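Local atomic coordinates of (S)-ureidoglycine--glyoxylate transaminase (Bacillus subtilis, PDB entry 3ISL), a protein that catalyses the pyridoxal-phosphate-dependent transfer of an amino group from (S)-ureidoglycine to glyoxylate, giving oxalurate and glycine in purine breakdown. Residues F57-R62 against P208-E213; W63-D68 against F249-L254; E126-E131 against K156-A161; L168-A173 against I189-G194. All blocks are in the same frame, centred on the assembly; numbering follows the deposited sequence.

Interaction 1 (F57-R62 against P208-E213); sequences FQTKNR and PITYNE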
loop_
_atom_site.group_PDB
_atom_site.type_symbol
_atom_site.label_atom_id
_atom_site.label_comp_id
_atom_site.label_asym_id
_atom_site.label_seq_id
_atom_site.Cartn_x
_atom_site.Cartn_y
_atom_site.Cartn_z
ATOM N N PHE A 57 11.625 9.314 14.583
ATOM C CA PHE A 57 12.338 8.126 15.082
ATOM C C PHE A 57 13.496 8.418 16.028
ATOM O O PHE A 57 14.117 7.476 16.552
ATOM C CB PHE A 57 12.867 7.249 13.934
ATOM C CG PHE A 57 11.818 6.371 13.276
ATOM C CD1 PHE A 57 11.321 5.214 13.924
ATOM C CD2 PHE A 57 11.409 6.644 11.960
ATOM C CE1 PHE A 57 10.383 4.384 13.290
ATOM C CE2 PHE A 57 10.471 5.825 11.309
ATOM C CZ PHE A 57 9.979 4.689 11.945
ATOM N N GLN A 58 13.763 9.706 16.245
ATOM C CA GLN A 58 14.889 10.212 17.037
ATOM C C GLN A 58 16.158 9.642 16.517
ATOM O O GLN A 58 16.909 8.941 17.270
ATOM C CB GLN A 58 14.689 10.003 18.570
ATOM C CG GLN A 58 13.336 10.615 19.042
ATOM C CD GLN A 58 13.116 10.575 20.579
ATOM O OE1 GLN A 58 12.036 10.218 21.068
ATOM N NE2 GLN A 58 14.136 10.950 21.332
ATOM N N THR A 59 16.425 9.946 15.208
ATOM C CA THR A 59 17.625 9.432 14.564
ATOM C C THR A 59 18.265 10.407 13.579
ATOM O O THR A 59 17.601 11.277 13.000
ATOM C CB THR A 59 17.334 8.115 13.817
ATOM O OG1 THR A 59 18.553 7.582 13.343
ATOM C CG2 THR A 59 16.385 8.331 12.569
ATOM N N LYS A 60 19.570 10.239 13.384
ATOM C CA LYS A 60 20.284 10.974 12.360
ATOM C C LYS A 60 20.391 10.205 11.050
ATOM O O LYS A 60 21.045 10.697 10.095
ATOM C CB LYS A 60 21.692 11.341 12.861
ATOM C CG LYS A 60 21.643 12.245 14.088
ATOM C CD LYS A 60 20.831 13.540 13.835
ATOM C CE LYS A 60 20.762 14.377 15.145
ATOM N NZ LYS A 60 19.407 14.969 15.352
ATOM N N ASN A 61 19.839 9.000 11.013
ATOM C CA ASN A 61 20.029 8.100 9.848
ATOM C C ASN A 61 19.686 8.826 8.539
ATOM O O ASN A 61 18.608 9.465 8.449
ATOM C CB ASN A 61 19.054 6.903 9.917
ATOM C CG ASN A 61 19.461 5.850 10.919
ATOM O OD1 ASN A 61 20.621 5.762 11.298
ATOM N ND2 ASN A 61 18.484 5.018 11.350
ATOM N N ARG A 62 20.535 8.681 7.532
ATOM C CA ARG A 62 20.221 9.100 6.165
ATOM C C ARG A 62 18.969 8.403 5.683
ATOM O O ARG A 62 18.158 9.003 4.959
ATOM C CB ARG A 62 21.399 8.816 5.201
ATOM C CG ARG A 62 21.326 9.637 3.854
ATOM C CD ARG A 62 22.666 9.659 3.006
ATOM N NE ARG A 62 23.799 10.303 3.717
ATOM C CZ ARG A 62 24.794 9.641 4.327
ATOM N NH1 ARG A 62 24.831 8.297 4.321
ATOM N NH2 ARG A 62 25.756 10.320 4.951
ATOM N N PRO A 208 6.424 3.642 7.511
ATOM C CA PRO A 208 7.681 4.419 7.664
ATOM C C PRO A 208 8.787 3.533 8.239
ATOM O O PRO A 208 8.566 2.828 9.239
ATOM C CB PRO A 208 7.343 5.498 8.717
ATOM C CG PRO A 208 5.882 5.472 8.891
ATOM C CD PRO A 208 5.359 4.108 8.404
ATOM N N ILE A 209 9.952 3.599 7.625
ATOM C CA ILE A 209 11.090 2.791 8.071
ATOM C C ILE A 209 12.261 3.678 8.249
ATOM O O ILE A 209 12.334 4.724 7.621
ATOM C CB ILE A 209 11.462 1.626 7.102
ATOM C CG1 ILE A 209 11.931 2.151 5.757
ATOM C CG2 ILE A 209 10.289 0.682 6.894
ATOM C CD1 ILE A 209 12.420 1.008 4.764
ATOM N N THR A 210 13.187 3.255 9.094
ATOM C CA THR A 210 14.457 3.883 9.163
ATOM C C THR A 210 15.530 2.830 9.423
ATOM O O THR A 210 15.297 1.807 10.115
ATOM C CB THR A 210 14.497 5.023 10.270
ATOM O OG1 THR A 210 15.679 5.808 10.135
ATOM C CG2 THR A 210 14.395 4.485 11.663
ATOM N N TYR A 211 16.730 3.121 8.938
ATOM C CA TYR A 211 17.871 2.274 9.217
ATOM C C TYR A 211 19.198 3.004 8.980
ATOM O O TYR A 211 19.217 4.037 8.329
ATOM C CB TYR A 211 17.783 0.992 8.406
ATOM C CG TYR A 211 17.731 1.200 6.916
ATOM C CD1 TYR A 211 18.905 1.361 6.148
ATOM C CD2 TYR A 211 16.510 1.206 6.254
ATOM C CE1 TYR A 211 18.831 1.502 4.731
ATOM C CE2 TYR A 211 16.437 1.354 4.882
ATOM C CZ TYR A 211 17.580 1.525 4.139
ATOM O OH TYR A 211 17.427 1.667 2.803
ATOM N N ASN A 212 20.272 2.458 9.567
ATOM C CA ASN A 212 21.635 3.049 9.587
ATOM C C ASN A 212 22.531 2.457 8.523
ATOM O O ASN A 212 22.072 1.686 7.674
ATOM C CB ASN A 212 22.297 2.941 11.006
ATOM C CG ASN A 212 22.474 1.477 11.512
ATOM O OD1 ASN A 212 22.334 0.514 10.770
ATOM N ND2 ASN A 212 22.793 1.336 12.785
ATOM N N GLU A 213 23.813 2.838 8.558
ATOM C CA GLU A 213 24.849 2.456 7.582
ATOM C C GLU A 213 25.216 0.966 7.741
ATOM O O GLU A 213 25.469 0.284 6.744
ATOM C CB GLU A 213 26.064 3.401 7.720
ATOM C CG GLU A 213 27.439 2.778 7.378
ATOM C CD GLU A 213 28.680 3.785 7.316
ATOM O OE1 GLU A 213 29.406 3.758 6.286
ATOM O OE2 GLU A 213 28.930 4.570 8.284
#
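The ring of F57 takes the methyl of T210 over one face, CG2 standing 3.8 Å from the ring centroid and 20° off the normal, a CH-pi contact displaced toward the CG side of the ring. At the ring's edge, near its plane, CZ meets the carbonyl oxygen P208 O at 3.6 Å, and CE2 packs on P208 CB. The amide of N61 is the second flat group. Its ND2 gives a nearly straight hydrogen bond (167°) to T210 OG1, 3.2 Å away and almost exactly in the amide plane, while OD1 rests against N212 CB at 3.3 Å. T210 OG1 is also hydrogen-bonded to the carbonyl of W63, which ties this hydroxyl to the adjoining strand as well. N61 is itself held by an ST turn, its backbone N bonded to T59 OG1, which also bonds D185. With an alanine at N61, the T210 hydroxyl would probably lose its amide partner, and a gap would open beside N212. Following the Schellman motif at Q58 that ends helix 40-56, the 57-62 loop runs over one side of strand 206-211 and leads into strand 63-68; that strand and 191-193 flank 206-211 in the sheet.

Interaction 2 (W63-D68 against F249-L254); sequences WAYPID and FDLSQL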
loop_
_atom_site.group_PDB
_atom_site.type_symbol
_atom_site.label_atom_id
_atom_site.label_comp_id
_atom_site.label_asym_id
_atom_site.label_seq_id
_atom_site.Cartn_x
_atom_site.Cartn_y
_atom_site.Cartn_z
ATOM N N TRP A 63 18.788 7.137 6.071
ATOM C CA TRP A 63 17.672 6.340 5.527
ATOM C C TRP A 63 16.424 6.390 6.481
ATOM O O TRP A 63 16.427 5.767 7.573
ATOM C CB TRP A 63 18.148 4.916 5.170
ATOM C CG TRP A 63 19.372 4.913 4.196
ATOM C CD1 TRP A 63 19.318 4.946 2.832
ATOM C CD2 TRP A 63 20.788 4.987 4.532
ATOM N NE1 TRP A 63 20.597 5.016 2.292
ATOM C CE2 TRP A 63 21.511 5.056 3.309
ATOM C CE3 TRP A 63 21.515 5.028 5.752
ATOM C CZ2 TRP A 63 22.962 5.107 3.259
ATOM C CZ3 TRP A 63 22.968 5.101 5.707
ATOM C CH2 TRP A 63 23.654 5.141 4.468
ATOM N N ALA A 64 15.408 7.176 6.081
ATOM C CA ALA A 64 14.116 7.227 6.759
ATOM C C ALA A 64 13.065 7.677 5.747
ATOM O O ALA A 64 13.113 8.789 5.292
ATOM C CB ALA A 64 14.165 8.165 7.957
ATOM N N TYR A 65 12.144 6.792 5.405
ATOM C CA TYR A 65 11.251 6.979 4.252
ATOM C C TYR A 65 10.208 5.932 4.340
ATOM O O TYR A 65 10.438 4.907 4.961
ATOM C CB TYR A 65 12.023 6.935 2.906
ATOM C CG TYR A 65 12.794 5.632 2.601
ATOM C CD1 TYR A 65 14.165 5.518 2.881
ATOM C CD2 TYR A 65 12.153 4.544 2.034
ATOM C CE1 TYR A 65 14.889 4.323 2.577
ATOM C CE2 TYR A 65 12.849 3.352 1.746
ATOM C CZ TYR A 65 14.197 3.260 2.030
ATOM O OH TYR A 65 14.831 2.087 1.724
ATOM N N PRO A 66 9.015 6.182 3.780
ATOM C CA PRO A 66 7.983 5.153 3.906
ATOM C C PRO A 66 8.037 4.096 2.773
ATOM O O PRO A 66 8.507 4.365 1.707
ATOM C CB PRO A 66 6.669 5.944 3.762
ATOM C CG PRO A 66 7.027 7.112 2.999
ATOM C CD PRO A 66 8.492 7.431 3.213
ATOM N N ILE A 67 7.530 2.914 3.024
ATOM C CA ILE A 67 7.303 2.010 1.913
ATOM C C ILE A 67 5.769 1.862 1.783
ATOM O O ILE A 67 5.001 2.094 2.751
ATOM C CB ILE A 67 8.047 0.595 2.056
ATOM C CG1 ILE A 67 7.420 -0.231 3.135
ATOM C CG2 ILE A 67 9.576 0.645 2.281
ATOM C CD1 ILE A 67 6.575 -1.384 2.500
ATOM N N ASP A 68 5.319 1.437 0.610
ATOM C CA ASP A 68 3.906 1.540 0.302
ATOM C C ASP A 68 3.414 0.154 0.628
ATOM O O ASP A 68 3.756 -0.809 -0.044
ATOM C CB ASP A 68 3.729 1.906 -1.185
ATOM C CG ASP A 68 4.126 3.343 -1.498
ATOM O OD1 ASP A 68 4.079 3.743 -2.688
ATOM O OD2 ASP A 68 4.535 4.056 -0.536
ATOM N N PHE A 249 9.649 -5.205 -2.324
ATOM C CA PHE A 249 10.309 -4.925 -1.018
ATOM C C PHE A 249 11.853 -4.791 -1.074
ATOM O O PHE A 249 12.528 -4.899 -0.045
ATOM C CB PHE A 249 9.864 -5.975 0.034
ATOM C CG PHE A 249 8.357 -6.011 0.284
ATOM C CD1 PHE A 249 7.605 -4.820 0.364
ATOM C CD2 PHE A 249 7.701 -7.229 0.427
ATOM C CE1 PHE A 249 6.214 -4.848 0.580
ATOM C CE2 PHE A 249 6.306 -7.278 0.650
ATOM C CZ PHE A 249 5.565 -6.083 0.704
ATOM N N ASP A 250 12.412 -4.562 -2.281
ATOM C CA ASP A 250 13.877 -4.442 -2.468
ATOM C C ASP A 250 14.383 -3.034 -2.008
ATOM O O ASP A 250 14.349 -2.063 -2.794
ATOM C CB ASP A 250 14.265 -4.750 -3.937
ATOM C CG ASP A 250 15.819 -4.820 -4.168
ATOM O OD1 ASP A 250 16.236 -5.329 -5.262
ATOM O OD2 ASP A 250 16.603 -4.392 -3.252
ATOM N N LEU A 251 14.815 -2.917 -0.745
ATOM C CA LEU A 251 15.225 -1.596 -0.182
ATOM C C LEU A 251 16.373 -0.935 -0.953
ATOM O O LEU A 251 16.555 0.270 -0.897
ATOM C CB LEU A 251 15.583 -1.695 1.328
ATOM C CG LEU A 251 14.474 -2.183 2.257
ATOM C CD1 LEU A 251 14.903 -2.064 3.699
ATOM C CD2 LEU A 251 13.116 -1.462 2.053
ATOM N N SER A 252 17.169 -1.764 -1.634
ATOM C CA SER A 252 18.293 -1.323 -2.480
ATOM C C SER A 252 17.825 -0.531 -3.707
ATOM O O SER A 252 18.534 0.368 -4.168
ATOM C CB SER A 252 19.083 -2.520 -3.002
ATOM O OG SER A 252 20.233 -2.041 -3.617
ATOM N N GLN A 253 16.670 -0.925 -4.250
ATOM C CA GLN A 253 15.999 -0.171 -5.295
ATOM C C GLN A 253 15.202 0.956 -4.669
ATOM O O GLN A 253 15.178 2.059 -5.232
ATOM C CB GLN A 253 15.076 -1.063 -6.122
ATOM C CG GLN A 253 15.825 -2.229 -6.781
ATOM C CD GLN A 253 14.938 -3.008 -7.702
ATOM O OE1 GLN A 253 14.615 -2.542 -8.805
ATOM N NE2 GLN A 253 14.562 -4.224 -7.285
ATOM N N LEU A 254 14.564 0.693 -3.519
ATOM C CA LEU A 254 13.808 1.747 -2.805
ATOM C C LEU A 254 14.696 2.927 -2.323
ATOM O O LEU A 254 14.218 4.081 -2.252
ATOM C CB LEU A 254 12.944 1.163 -1.693
ATOM C CG LEU A 254 11.710 0.568 -2.379
ATOM C CD1 LEU A 254 10.994 -0.460 -1.538
ATOM C CD2 LEU A 254 10.769 1.710 -2.809
#
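Strand 63-68 runs past the first turn of helix 251-257, the backbones coming nearest at I67 and L254, whose CA atoms are 8.0 Å apart. No hydrogen bond joins the two segments, so side chains carry the contact. Y65 reaches over with its phenol end: OH lies 3.9 Å from L251 CB and 4.0 Å from L254 CB, and the backbone oxygen of L254 sits over one face of the ring. The hydroxyl finds its polar partner elsewhere, in a hydrogen bond with the hydroxyl of Y211. I67 splits its two branches between partners. Its CG1 is placed between the backbone N and the carbonyl carbon (chi1 70°), and CD1 at the end of that branch touches F249 CE1 at 4.0 Å; CG2 touches both L251 CD2 (4.1 Å) and L254 CD1 (4.2 Å). Within this chain 63-68 is an outermost strand of the large mixed sheet in the PLP-binding domain of a class-V aminotransferase, met on one face by a helix start. D250 is the N-cap of that helix, its OD2 accepting a weak bond from S252 N, while OD1 receives Q253 NE2 at 2.8 Å from above the carboxylate plane. The dimer interface is close by: D250 OD1 also forms a salt bridge with R107 of the second subunit, and F249 stacks on F249 of that subunit.

Interaction 3 (E126-E131 against K156-A161); sequences EDIIRE and KAIGEA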
loop_
_atom_site.group_PDB
_atom_site.type_symbol
_atom_site.label_atom_id
_atom_site.label_comp_id
_atom_site.label_asym_id
_atom_site.label_seq_id
_atom_site.Cartn_x
_atom_site.Cartn_y
_atom_site.Cartn_z
ATOM N N GLU A 126 18.740 -9.470 30.343
ATOM C CA GLU A 126 19.921 -10.329 30.570
ATOM C C GLU A 126 19.778 -11.718 29.970
ATOM O O GLU A 126 20.792 -12.270 29.456
ATOM C CB GLU A 126 20.278 -10.446 32.083
ATOM C CG GLU A 126 20.846 -9.146 32.705
ATOM C CD GLU A 126 21.265 -9.315 34.167
ATOM O OE1 GLU A 126 22.032 -10.258 34.498
ATOM O OE2 GLU A 126 20.808 -8.494 34.989
ATOM N N ASP A 127 18.575 -12.314 30.038
ATOM C CA ASP A 127 18.322 -13.604 29.269
ATOM C C ASP A 127 18.464 -13.471 27.758
ATOM O O ASP A 127 19.098 -14.322 27.098
ATOM C CB ASP A 127 16.993 -14.243 29.655
ATOM C CG ASP A 127 16.930 -14.554 31.174
ATOM O OD1 ASP A 127 17.947 -14.972 31.727
ATOM O OD2 ASP A 127 15.917 -14.333 31.838
ATOM N N ILE A 128 17.954 -12.385 27.201
ATOM C CA ILE A 128 18.109 -12.161 25.752
ATOM C C ILE A 128 19.606 -11.992 25.351
ATOM O O ILE A 128 20.131 -12.633 24.379
ATOM C CB ILE A 128 17.208 -10.972 25.278
ATOM C CG1 ILE A 128 15.732 -11.321 25.555
ATOM C CG2 ILE A 128 17.471 -10.641 23.742
ATOM C CD1 ILE A 128 14.695 -10.277 25.201
ATOM N N ILE A 129 20.273 -11.095 26.079
ATOM C CA ILE A 129 21.686 -10.766 25.836
ATOM C C ILE A 129 22.542 -12.076 25.944
ATOM O O ILE A 129 23.381 -12.352 25.075
ATOM C CB ILE A 129 22.112 -9.667 26.795
ATOM C CG1 ILE A 129 21.364 -8.354 26.440
ATOM C CG2 ILE A 129 23.651 -9.565 26.867
ATOM C CD1 ILE A 129 21.451 -7.331 27.578
ATOM N N ARG A 130 22.255 -12.924 26.921
ATOM C CA ARG A 130 22.919 -14.250 26.961
ATOM C C ARG A 130 22.704 -15.117 25.660
ATOM O O ARG A 130 23.666 -15.762 25.170
ATOM C CB ARG A 130 22.486 -14.981 28.219
ATOM C CG ARG A 130 23.098 -16.319 28.450
ATOM C CD ARG A 130 24.239 -16.182 29.452
ATOM N NE ARG A 130 24.441 -17.438 30.149
ATOM C CZ ARG A 130 25.559 -18.142 30.112
ATOM N NH1 ARG A 130 26.625 -17.698 29.430
ATOM N NH2 ARG A 130 25.598 -19.269 30.798
ATOM N N GLU A 131 21.485 -15.119 25.102
ATOM C CA GLU A 131 21.234 -15.833 23.829
ATOM C C GLU A 131 21.908 -15.207 22.667
ATOM O O GLU A 131 22.337 -15.923 21.761
ATOM C CB GLU A 131 19.750 -15.972 23.498
ATOM C CG GLU A 131 19.095 -16.838 24.538
ATOM C CD GLU A 131 19.497 -18.307 24.424
ATOM O OE1 GLU A 131 19.543 -18.841 23.306
ATOM O OE2 GLU A 131 19.704 -18.930 25.475
ATOM N N LYS A 156 16.981 -0.840 25.211
ATOM C CA LYS A 156 18.315 -0.247 25.168
ATOM C C LYS A 156 19.409 -1.313 25.453
ATOM O O LYS A 156 20.435 -1.377 24.752
ATOM C CB LYS A 156 18.451 0.921 26.195
ATOM C CG LYS A 156 19.829 1.703 26.278
ATOM C CD LYS A 156 19.609 3.023 27.164
ATOM C CE LYS A 156 20.871 3.883 27.467
ATOM N NZ LYS A 156 21.623 3.945 26.202
ATOM N N ALA A 157 19.209 -2.087 26.510
ATOM C CA ALA A 157 20.265 -3.059 26.914
ATOM C C ALA A 157 20.463 -4.087 25.760
ATOM O O ALA A 157 21.602 -4.503 25.425
ATOM C CB ALA A 157 19.910 -3.717 28.292
ATOM N N ILE A 158 19.367 -4.393 25.094
ATOM C CA ILE A 158 19.396 -5.367 24.005
ATOM C C ILE A 158 20.135 -4.799 22.774
ATOM O O ILE A 158 21.012 -5.431 22.238
ATOM C CB ILE A 158 17.958 -5.840 23.657
ATOM C CG1 ILE A 158 17.463 -6.717 24.802
ATOM C CG2 ILE A 158 17.965 -6.661 22.266
ATOM C CD1 ILE A 158 15.931 -6.919 24.810
ATOM N N GLY A 159 19.802 -3.591 22.372
ATOM C CA GLY A 159 20.524 -2.920 21.290
ATOM C C GLY A 159 22.006 -2.732 21.566
ATOM O O GLY A 159 22.830 -2.981 20.690
ATOM N N GLU A 160 22.359 -2.347 22.783
ATOM C CA GLU A 160 23.770 -2.290 23.167
ATOM C C GLU A 160 24.510 -3.605 23.008
ATOM O O GLU A 160 25.661 -3.618 22.511
ATOM C CB GLU A 160 23.938 -1.720 24.580
ATOM C CG GLU A 160 23.949 -0.196 24.388
ATOM C CD GLU A 160 23.670 0.598 25.611
ATOM O OE1 GLU A 160 23.296 0.023 26.664
ATOM O OE2 GLU A 160 23.837 1.839 25.497
ATOM N N ALA A 161 23.863 -4.712 23.349
ATOM C CA ALA A 161 24.543 -6.015 23.186
ATOM C C ALA A 161 24.642 -6.329 21.671
ATOM O O ALA A 161 25.618 -6.918 21.256
ATOM C CB ALA A 161 23.790 -7.134 23.941
#
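I129 faces A157 and A161 one helical turn apart, and its side chain can be traced from one to the other. CB lies 4.2 Å from A161 CB and begins the contact. CG1 and CG2 then straddle that same methyl, at 3.7 Å and 3.8 Å respectively from A161 CB. With CG1 set anti to the carbonyl carbon (chi1 -67°) and the chain then extended, CD1 is carried back toward A157, where it meets the backbone oxygen A157 O at 3.6 Å and A157 CB at 4.0 Å. The side chain thus spans two alanines one turn apart. Beside it, on the side facing the sheet, I128 and I158 bring their delta methyls together: I128 CD1 is 3.6 Å from I158 CD1, and I128 CG2 touches I158 CG1. No hydrogen bond crosses between the helices; the side-chain contacts are all between apolar groups. K156 and E160 make a salt bridge within their own helix, away from I129. The segment axes run almost parallel, 9.4 Å apart and only 15° from one another. Helices 125-135 and 156-164 lie side by side on one face of the central sheet, as expected of the alternating helices and strands of this domain. Toward the sheet, I128 and I158 both reach M142 of strand 139-143 and H153, and I128 also touches P92 of strand 88-93.

Interaction 4 (L168-A173 against I189-G194); sequences LFIVDA and IDAAIG. With PLP (pyridoxal-5'-phosphate), chain C.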
loop_
_atom_site.group_PDB
_atom_site.type_symbol
_atom_site.label_atom_id
_atom_site.label_comp_id
_atom_site.label_asym_id
_atom_site.label_seq_id
_atom_site.Cartn_x
_atom_site.Cartn_y
_atom_site.Cartn_z
ATOM N N LEU A 168 22.468 -7.123 13.754
ATOM C CA LEU A 168 21.539 -6.070 13.409
ATOM C C LEU A 168 20.297 -6.134 14.262
ATOM O O LEU A 168 19.645 -7.172 14.321
ATOM C CB LEU A 168 21.160 -6.127 11.919
ATOM C CG LEU A 168 22.387 -6.281 11.015
ATOM C CD1 LEU A 168 21.860 -6.652 9.627
ATOM C CD2 LEU A 168 23.178 -4.916 11.007
ATOM N N PHE A 169 19.989 -5.051 14.957
ATOM C CA PHE A 169 18.822 -5.060 15.837
ATOM C C PHE A 169 17.667 -4.416 15.070
ATOM O O PHE A 169 17.723 -3.230 14.787
ATOM C CB PHE A 169 19.170 -4.254 17.103
ATOM C CG PHE A 169 18.100 -4.233 18.161
ATOM C CD1 PHE A 169 17.264 -5.310 18.370
ATOM C CD2 PHE A 169 18.052 -3.174 19.053
ATOM C CE1 PHE A 169 16.362 -5.320 19.376
ATOM C CE2 PHE A 169 17.149 -3.162 20.101
ATOM C CZ PHE A 169 16.313 -4.253 20.277
ATOM N N ILE A 170 16.653 -5.209 14.707
ATOM C CA ILE A 170 15.554 -4.746 13.847
ATOM C C ILE A 170 14.298 -4.790 14.684
ATOM O O ILE A 170 13.950 -5.841 15.194
ATOM C CB ILE A 170 15.455 -5.618 12.578
ATOM C CG1 ILE A 170 16.757 -5.428 11.748
ATOM C CG2 ILE A 170 14.151 -5.278 11.697
ATOM C CD1 ILE A 170 16.994 -6.508 10.858
ATOM N N VAL A 171 13.633 -3.644 14.807
ATOM C CA VAL A 171 12.576 -3.478 15.778
ATOM C C VAL A 171 11.234 -3.170 15.113
ATOM O O VAL A 171 11.150 -2.336 14.278
ATOM C CB VAL A 171 12.945 -2.376 16.869
ATOM C CG1 VAL A 171 11.714 -2.044 17.734
ATOM C CG2 VAL A 171 14.066 -2.896 17.805
ATOM N N ASP A 172 10.176 -3.892 15.483
ATOM C CA ASP A 172 8.859 -3.527 15.023
ATOM C C ASP A 172 8.365 -2.492 16.059
ATOM O O ASP A 172 8.048 -2.871 17.202
ATOM C CB ASP A 172 8.007 -4.827 14.940
ATOM C CG ASP A 172 6.504 -4.605 15.012
ATOM O OD1 ASP A 172 5.994 -3.508 15.265
ATOM O OD2 ASP A 172 5.796 -5.590 14.880
ATOM N N ALA A 173 8.366 -1.189 15.694
ATOM C CA ALA A 173 7.821 -0.131 16.565
ATOM C C ALA A 173 6.429 0.328 16.043
ATOM O O ALA A 173 6.060 1.476 16.174
ATOM C CB ALA A 173 8.815 1.060 16.719
ATOM N N ILE A 189 19.298 0.864 17.894
ATOM C CA ILE A 189 18.468 0.151 16.926
ATOM C C ILE A 189 19.024 0.404 15.534
ATOM O O ILE A 189 19.270 1.577 15.120
ATOM C CB ILE A 189 16.982 0.620 17.038
ATOM C CG1 ILE A 189 16.436 0.307 18.435
ATOM C CG2 ILE A 189 16.108 0.084 15.855
ATOM C CD1 ILE A 189 14.928 0.865 18.675
ATOM N N ASP A 190 19.237 -0.693 14.816
ATOM C CA ASP A 190 19.761 -0.626 13.461
ATOM C C ASP A 190 18.701 -0.392 12.383
ATOM O O ASP A 190 18.967 0.278 11.378
ATOM C CB ASP A 190 20.583 -1.891 13.162
ATOM C CG ASP A 190 21.739 -2.083 14.119
ATOM O OD1 ASP A 190 22.679 -1.251 14.038
ATOM O OD2 ASP A 190 21.710 -3.070 14.926
ATOM N N ALA A 191 17.524 -0.986 12.551
ATOM C CA ALA A 191 16.405 -0.702 11.715
ATOM C C ALA A 191 15.149 -0.713 12.537
ATOM O O ALA A 191 14.990 -1.577 13.467
ATOM C CB ALA A 191 16.307 -1.735 10.506
ATOM N N ALA A 192 14.241 0.246 12.242
ATOM C CA ALA A 192 12.952 0.338 12.957
ATOM C C ALA A 192 11.879 0.511 11.900
ATOM O O ALA A 192 12.079 1.205 10.942
ATOM C CB ALA A 192 12.901 1.530 13.922
ATOM N N ILE A 193 10.720 -0.105 12.113
ATOM C CA ILE A 193 9.653 0.065 11.180
ATOM C C ILE A 193 8.479 0.531 11.972
ATOM O O ILE A 193 8.122 -0.048 13.015
ATOM C CB ILE A 193 9.259 -1.300 10.508
ATOM C CG1 ILE A 193 10.468 -1.992 9.837
ATOM C CG2 ILE A 193 8.008 -1.104 9.625
ATOM C CD1 ILE A 193 11.146 -3.203 10.688
ATOM N N GLY A 194 7.837 1.564 11.460
ATOM C CA GLY A 194 6.587 2.052 12.064
ATOM C C GLY A 194 5.373 1.674 11.265
ATOM O O GLY A 194 5.479 1.055 10.196
HETATM N N1 PLP C . 3.094 -5.098 14.287
HETATM C C2 PLP C . 2.469 -4.682 15.554
HETATM C C2A PLP C . 3.129 -4.611 16.796
HETATM C C3 PLP C . 1.117 -4.323 15.626
HETATM O O3 PLP C . 0.536 -3.927 16.804
HETATM C C4 PLP C . 0.299 -4.313 14.518
HETATM C C4A PLP C . -1.210 -3.875 14.666
HETATM C C5 PLP C . 0.849 -4.685 13.297
HETATM C C6 PLP C . 2.214 -5.091 13.151
HETATM C C5A PLP C . -0.088 -4.714 12.136
HETATM O O4P PLP C . 0.394 -3.967 11.120
HETATM P P PLP C . -0.615 -3.910 9.905
HETATM O O1P PLP C . -1.974 -4.508 10.251
HETATM O O2P PLP C . 0.286 -4.682 8.741
HETATM O O3P PLP C . -0.747 -2.315 9.394
#
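D190 folds its carboxylate back toward the neighbouring strand, CG anti to its carbonyl carbon (chi1 -59°), and this delivers OD2 to the backbone N of F169 at 2.6 Å in a nearly straight bond (168°) on the anti lone pair. D172, with CG anti to the backbone N (chi1 157°), instead sends its carboxylate toward the cofactor, where OD2 lies 2.8 Å from PLP N1. Between them the strands pair in parallel: F169 O accepts from both D190 N and A191 N, V171 N bonds to A191 O at 2.8 Å, I193 N to V171 O, and A173 N to I193 O. On one face I170 CG2 packs on I193 CD1 at 3.8 Å; on the other, I189 CG1 lies against F169 CD2 and its CD1 against V171 CG2. Both D190 oxygens also serve salt bridges, OD2 to R214 and OD1 to R163. A leucine in place of D190 would probably leave the F169 N-H and both arginines without their carboxylate. D172 OD1 is held by V174 N, steadying the carboxylate. An aspartate near the C-terminal side of the parallel strands, facing the pyridine nitrogen, is a hallmark of the fold type I PLP enzymes.

In the fold
Interactions 2, 1 and 4 follow one another across the central sheet, where strand 206-211 lies between 63-68 and 191-193. Interaction 1 meets interaction 2 through Y211 OH and Y65 OH, 2.8 Å apart, and I209 CD1 packs on L251 CD2. It joins interaction 4 by backbone pairing, P208 O to G194 N at 2.7 Å. Interaction 3 stands on the helical layer, packs on the sheet and touches interaction 4, where G159 CA lies 3.3 Å from F169 CD2 and I158 CG2 3.5 Å from F169 CZ. Interaction 4 alone includes a residue touching the cofactor, D172, about 7 Å in side-chain distance from K198; P208 and I67 each come to about 9 Å from a bound PLP.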